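Side-chain contacts in cytochrome P450 (PDB 3OFT), which belongs to the cytochrome P450 family of haem-containing proteins and carries its haem within a largely helical fold: residues P20-E23 with Q24-A28; A29-T32 with L33-G36. One frame throughout, in Å; residues are numbered along the deposited sequence.

Contact 1. Residues P20-E23 with Q24-A28; sequences PGVE and QDYFA
Val22 and Tyr26 meet at an oblique angle, the valine offering a single methyl group to the start of the tyrosine side chain. Val22 CG2 lies 3.9 Å from Tyr26 CD1, and it also reaches the tyrosine backbone at CA. With CG2 anti to the valine's own N and CG1 between N and the carbonyl carbon (chi1 of Val22 75°), it is CG2 that faces the tyrosine. The Tyr26 ring runs on past the valine, toward Trp30, whose indole it meets with the two planes well inclined to each other, and Thr280. The two residues bracket the entry into helix 26-31 of the P450 fold, where the preceding loop winds up into the first turn. Asp25 is the N-cap: its OD1 accepts from Ala28 N at 3.1 Å in a nearly straight bond (170°), the N-H coming down on the carboxylate from above its plane. Just ahead of the cap, Gly21 O takes two amides. Gly21 O accepts from Asp25 N at 3.2 Å and, in a weak and more bent bond, from Gln24 N at 3.1 Å. Gly21 itself has a positive phi (80°), a backbone shape that glycine adopts readily. On the outer side, Gln24 is bent at chi2, folding its amide back over its neighbour, so that Gln24 NE2 stands 3.9 Å from Glu23 CB; the Glu23 side chain extends away beyond this point.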
ATOM      1  N   PRO A  20      17.856   3.218  -9.678  1.00 21.64           N
ATOM      2  CA  PRO A  20      19.214   2.650  -9.530  1.00 20.32           C
ATOM      3  C   PRO A  20      19.527   2.240  -8.077  1.00 18.72           C
ATOM      4  O   PRO A  20      19.319   3.025  -7.161  1.00 17.75           O
ATOM      5  CB  PRO A  20      20.102   3.811  -9.990  1.00 21.95           C
ATOM      6  CG  PRO A  20      19.221   4.457 -11.106  1.00 22.36           C
ATOM      7  CD  PRO A  20      17.872   4.490 -10.426  1.00 21.95           C
ATOM      8  N   GLY A  21      19.986   1.011  -7.869  1.00 17.23           N
ATOM      9  CA  GLY A  21      20.256   0.529  -6.505  1.00 16.97           C
ATOM     10  C   GLY A  21      19.017   0.063  -5.736  1.00 16.15           C
ATOM     11  O   GLY A  21      19.136  -0.357  -4.580  1.00 15.98           O
ATOM     12  N   VAL A  22      17.830   0.108  -6.356  1.00 16.02           N
ATOM     13  CA  VAL A  22      16.594  -0.308  -5.657  1.00 15.56           C
ATOM     14  C   VAL A  22      16.630  -1.750  -5.158  1.00 16.56           C
ATOM     15  O   VAL A  22      16.030  -2.061  -4.139  1.00 15.51           O
ATOM     16  CB  VAL A  22      15.317  -0.093  -6.508  1.00 15.40           C
ATOM     17  CG1 VAL A  22      15.185  -1.139  -7.611  1.00 13.53           C
ATOM     18  CG2 VAL A  22      14.041  -0.120  -5.611  1.00 15.44           C
ATOM     19  N   GLU A  23      17.299  -2.643  -5.891  1.00 17.04           N
ATOM     20  CA  GLU A  23      17.345  -4.031  -5.472  1.00 19.70           C
ATOM     21  C   GLU A  23      18.089  -4.253  -4.162  1.00 19.14           C
ATOM     22  O   GLU A  23      17.783  -5.204  -3.457  1.00 20.09           O
ATOM     23  CB  GLU A  23      17.860  -4.940  -6.598  1.00 21.17           C
ATOM     24  CG  GLU A  23      16.900  -4.875  -7.795  1.00 26.58           C
ATOM     25  CD  GLU A  23      17.446  -5.491  -9.056  1.00 34.71           C
ATOM     26  OE1 GLU A  23      18.384  -6.328  -8.979  1.00 38.30           O
ATOM     27  OE2 GLU A  23      16.925  -5.134 -10.138  1.00 37.75           O
ATOM     28  N   GLN A  24      19.040  -3.381  -3.842  1.00 19.18           N
ATOM     29  CA  GLN A  24      19.715  -3.433  -2.545  1.00 19.45           C
ATOM     30  C   GLN A  24      18.926  -2.712  -1.439  1.00 17.91           C
ATOM     31  O   GLN A  24      18.849  -3.226  -0.334  1.00 17.98           O
ATOM     32  CB  GLN A  24      21.167  -2.894  -2.594  1.00 20.11           C
ATOM     33  CG  GLN A  24      21.938  -3.022  -3.961  1.00 27.04           C
ATOM     34  CD  GLN A  24      21.680  -4.310  -4.738  1.00 31.40           C
ATOM     35  OE1 GLN A  24      21.497  -5.387  -4.165  1.00 36.36           O
ATOM     36  NE2 GLN A  24      21.667  -4.198  -6.053  1.00 34.42           N
ATOM     37  N   ASP A  25      18.372  -1.532  -1.731  1.00 15.55           N
ATOM     38  CA  ASP A  25      17.752  -0.651  -0.718  1.00 15.68           C
ATOM     39  C   ASP A  25      16.793   0.295  -1.470  1.00 13.92           C
ATOM     40  O   ASP A  25      17.241   1.162  -2.218  1.00 12.29           O
ATOM     41  CB  ASP A  25      18.851   0.160  -0.015  1.00 15.95           C
ATOM     42  CG  ASP A  25      18.361   0.971   1.209  1.00 20.00           C
ATOM     43  OD1 ASP A  25      17.155   1.248   1.376  1.00 20.86           O
ATOM     44  OD2 ASP A  25      19.247   1.394   1.999  1.00 25.88           O
ATOM     45  N   TYR A  26      15.492   0.056  -1.321  1.00 12.23           N
ATOM     46  CA  TYR A  26      14.434   0.871  -1.975  1.00  9.99           C
ATOM     47  C   TYR A  26      14.502   2.311  -1.515  1.00  9.98           C
ATOM     48  O   TYR A  26      14.416   3.215  -2.341  1.00  8.99           O
ATOM     49  CB  TYR A  26      13.017   0.262  -1.752  1.00  9.22           C
ATOM     50  CG  TYR A  26      11.862   1.206  -2.073  1.00  8.50           C
ATOM     51  CD1 TYR A  26      11.218   1.164  -3.321  1.00  7.88           C
ATOM     52  CD2 TYR A  26      11.432   2.156  -1.125  1.00  9.30           C
ATOM     53  CE1 TYR A  26      10.200   2.068  -3.635  1.00  6.42           C
ATOM     54  CE2 TYR A  26      10.399   3.054  -1.424  1.00  8.31           C
ATOM     55  CZ  TYR A  26       9.776   2.991  -2.664  1.00  8.73           C
ATOM     56  OH  TYR A  26       8.780   3.908  -2.942  1.00 10.06           O
ATOM     57  N   PHE A  27      14.685   2.515  -0.207  1.00 10.00           N
ATOM     58  CA  PHE A  27      14.719   3.816   0.446  1.00 11.46           C
ATOM     59  C   PHE A  27      15.921   4.653  -0.010  1.00 12.47           C
ATOM     60  O   PHE A  27      15.769   5.798  -0.435  1.00 11.97           O
ATOM     61  CB  PHE A  27      14.673   3.597   1.973  1.00 10.51           C
ATOM     62  CG  PHE A  27      13.520   2.717   2.388  1.00 10.10           C
ATOM     63  CD1 PHE A  27      12.228   3.225   2.341  1.00 10.31           C
ATOM     64  CD2 PHE A  27      13.709   1.347   2.675  1.00  9.82           C
ATOM     65  CE1 PHE A  27      11.125   2.410   2.677  1.00  9.39           C
ATOM     66  CE2 PHE A  27      12.607   0.515   2.975  1.00 12.51           C
ATOM     67  CZ  PHE A  27      11.321   1.062   2.975  1.00  8.83           C
ATOM     68  N   ALA A  28      17.110   4.061   0.034  1.00 12.88           N
ATOM     69  CA  ALA A  28      18.284   4.783  -0.434  1.00 12.77           C
ATOM     70  C   ALA A  28      18.124   5.147  -1.943  1.00 12.53           C
ATOM     71  O   ALA A  28      18.509   6.246  -2.364  1.00 12.84           O
ATOM     72  CB  ALA A  28      19.535   3.931  -0.214  1.00 13.50           C
TER

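Contact 2. Residues A29-T32 with L33-G36; sequences AWKT and LLDG
Trp30 and Leu33 have similar first torsions (chi1 -87° and -70°), which set CG beside the backbone N and anti to the carbonyl carbon in Leu33, and nearly so in Trp30; one helical turn apart, the indole and the isobutyl group are thus helped to point the same way, side by side. Leu33 CD1 then touches the six-membered ring obliquely, 3.8 Å from Trp30 CZ3. Around here helix 26-31 passes into a 3-10 turn over 33-35, as the successive i to i+3 backbone bonds reveal: Leu33 N to Trp30 O, Leu34 N to Lys31 O and Asp35 N to Thr32 O. Trp30 and Leu33 both pack on Leu310 of helix 309-312 and on Ile50 of strand 48-51, joining the turn to that helix and to the mixed sheet. On another side of the turn the Lys31 chain and Leu34 cross, Leu34 CD2 resting 3.9 Å from both CG and CE of Lys31. Bends at chi3 and chi4 carry the lysine past this methyl to its ammonium group, which bonds to Leu313 O and forms a salt bridge with Glu322, so the aliphatic part packs locally while the charge is held farther along. Thr32 turns its hydroxyl back along the helix; Thr32 OG1 donates to Ala29 O at 2.8 Å, from a position tilted out of the carbonyl plane. Lys31 O serves two donors: besides the Leu34 amide, it accepts from a water at 2.7 Å, and the same water reaches Asp35 OD2 through a weak bond of 3.4 Å.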
ATOM      1  N   ALA A  29      17.588   4.227  -2.745  1.00 12.51           N
ATOM      2  CA  ALA A  29      17.416   4.476  -4.207  1.00 12.20           C
ATOM      3  C   ALA A  29      16.578   5.731  -4.520  1.00 12.27           C
ATOM      4  O   ALA A  29      16.933   6.522  -5.395  1.00 12.94           O
ATOM      5  CB  ALA A  29      16.854   3.243  -4.922  1.00 11.01           C
ATOM      6  N   TRP A  30      15.460   5.895  -3.818  1.00 11.67           N
ATOM      7  CA  TRP A  30      14.606   7.071  -3.942  1.00 10.75           C
ATOM      8  C   TRP A  30      15.224   8.321  -3.346  1.00 11.51           C
ATOM      9  O   TRP A  30      15.129   9.412  -3.922  1.00 11.28           O
ATOM     10  CB  TRP A  30      13.264   6.771  -3.270  1.00 10.06           C
ATOM     11  CG  TRP A  30      12.348   6.127  -4.241  1.00 10.84           C
ATOM     12  CD1 TRP A  30      12.056   4.777  -4.374  1.00 12.16           C
ATOM     13  CD2 TRP A  30      11.650   6.800  -5.279  1.00 11.61           C
ATOM     14  NE1 TRP A  30      11.186   4.599  -5.443  1.00 11.69           N
ATOM     15  CE2 TRP A  30      10.918   5.823  -6.007  1.00 13.55           C
ATOM     16  CE3 TRP A  30      11.562   8.151  -5.666  1.00 10.61           C
ATOM     17  CZ2 TRP A  30      10.073   6.166  -7.092  1.00 10.71           C
ATOM     18  CZ3 TRP A  30      10.748   8.481  -6.757  1.00 12.03           C
ATOM     19  CH2 TRP A  30      10.012   7.498  -7.446  1.00 12.35           C
ATOM     20  N   LYS A  31      15.879   8.161  -2.202  1.00 11.34           N
ATOM     21  CA  LYS A  31      16.494   9.306  -1.534  1.00 13.48           C
ATOM     22  C   LYS A  31      17.631   9.991  -2.305  1.00 14.17           C
ATOM     23  O   LYS A  31      17.971  11.132  -1.985  1.00 14.04           O
ATOM     24  CB  LYS A  31      16.954   8.947  -0.103  1.00 13.71           C
ATOM     25  CG  LYS A  31      15.762   8.916   0.871  1.00 16.32           C
ATOM     26  CD  LYS A  31      16.177   8.604   2.309  1.00 19.76           C
ATOM     27  CE  LYS A  31      16.890   9.791   2.956  1.00 22.73           C
ATOM     28  NZ  LYS A  31      16.611   9.884   4.445  1.00 22.80           N
ATOM     29  N   THR A  32      18.186   9.324  -3.314  1.00 14.09           N
ATOM     30  CA  THR A  32      19.154   9.973  -4.214  1.00 15.03           C
ATOM     31  C   THR A  32      18.571  11.266  -4.796  1.00 15.47           C
ATOM     32  O   THR A  32      19.320  12.231  -5.060  1.00 13.97           O
ATOM     33  CB  THR A  32      19.571   9.089  -5.384  1.00 15.77           C
ATOM     34  OG1 THR A  32      18.410   8.763  -6.174  1.00 16.30           O
ATOM     35  CG2 THR A  32      20.211   7.819  -4.885  1.00 15.43           C
ATOM     36  N   LEU A  33      17.244  11.304  -4.963  1.00 13.58           N
ATOM     37  CA  LEU A  33      16.596  12.477  -5.543  1.00 13.84           C
ATOM     38  C   LEU A  33      16.589  13.706  -4.634  1.00 13.69           C
ATOM     39  O   LEU A  33      16.366  14.809  -5.102  1.00 14.66           O
ATOM     40  CB  LEU A  33      15.146  12.168  -6.000  1.00 13.98           C
ATOM     41  CG  LEU A  33      14.947  11.250  -7.212  1.00 14.09           C
ATOM     42  CD1 LEU A  33      13.432  11.105  -7.482  1.00 13.49           C
ATOM     43  CD2 LEU A  33      15.649  11.832  -8.444  1.00 14.56           C
ATOM     44  N   LEU A  34      16.771  13.516  -3.329  1.00 14.05           N
ATOM     45  CA  LEU A  34      16.843  14.650  -2.417  1.00 16.68           C
ATOM     46  C   LEU A  34      18.074  15.550  -2.670  1.00 18.02           C
ATOM     47  O   LEU A  34      18.116  16.731  -2.210  1.00 18.82           O
ATOM     48  CB  LEU A  34      16.892  14.131  -0.984  1.00 16.17           C
ATOM     49  CG  LEU A  34      15.582  13.981  -0.196  1.00 18.55           C
ATOM     50  CD1 LEU A  34      14.284  14.173  -0.898  1.00 14.01           C
ATOM     51  CD2 LEU A  34      15.580  12.825   0.889  1.00 16.31           C
ATOM     52  N   ASP A  35      19.047  15.008  -3.394  1.00 19.59           N
ATOM     53  CA  ASP A  35      20.253  15.775  -3.784  1.00 22.06           C
ATOM     54  C   ASP A  35      20.065  16.696  -4.997  1.00 22.00           C
ATOM     55  O   ASP A  35      20.999  17.428  -5.389  1.00 22.88           O
ATOM     56  CB  ASP A  35      21.438  14.843  -4.044  1.00 22.97           C
ATOM     57  CG  ASP A  35      21.794  13.986  -2.838  1.00 29.79           C
ATOM     58  OD1 ASP A  35      22.474  12.948  -3.031  1.00 34.50           O
ATOM     59  OD2 ASP A  35      21.370  14.327  -1.709  1.00 33.59           O
ATOM     60  N   GLY A  36      18.881  16.665  -5.604  1.00 21.12           N
ATOM     61  CA  GLY A  36      18.605  17.507  -6.770  1.00 19.12           C
ATOM     62  C   GLY A  36      17.446  18.438  -6.565  1.00 18.44           C
ATOM     63  O   GLY A  36      17.006  18.633  -5.444  1.00 18.69           O
TER
HETATM   64  O   HOH W   1      19.651  11.900   0.030  1.00 29.78           O

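In the fold
Contacts 1 and 2 follow one another along a single piece of chain, with centres about 11 Å apart, and treat the two ends of helix 26-31: contact 1 its capped start, contact 2 its exit through a 3-10 turn. They touch where the loop of 20-23 folds back over the helix, Pro20 O lying 3.3 Å from Ala29 CB and Val22 N 3.6 Å from the same methyl. Tyr26 of contact 1 and Trp30 of contact 2 are neighbours. Neither contact lines the diol pocket, but the side chains of Tyr26 and Trp30 each lie about 10 Å from the bound (2R,5R)-hexane-2,5-diol, and these side chains are about 10 and 13 Å, respectively, from the haem.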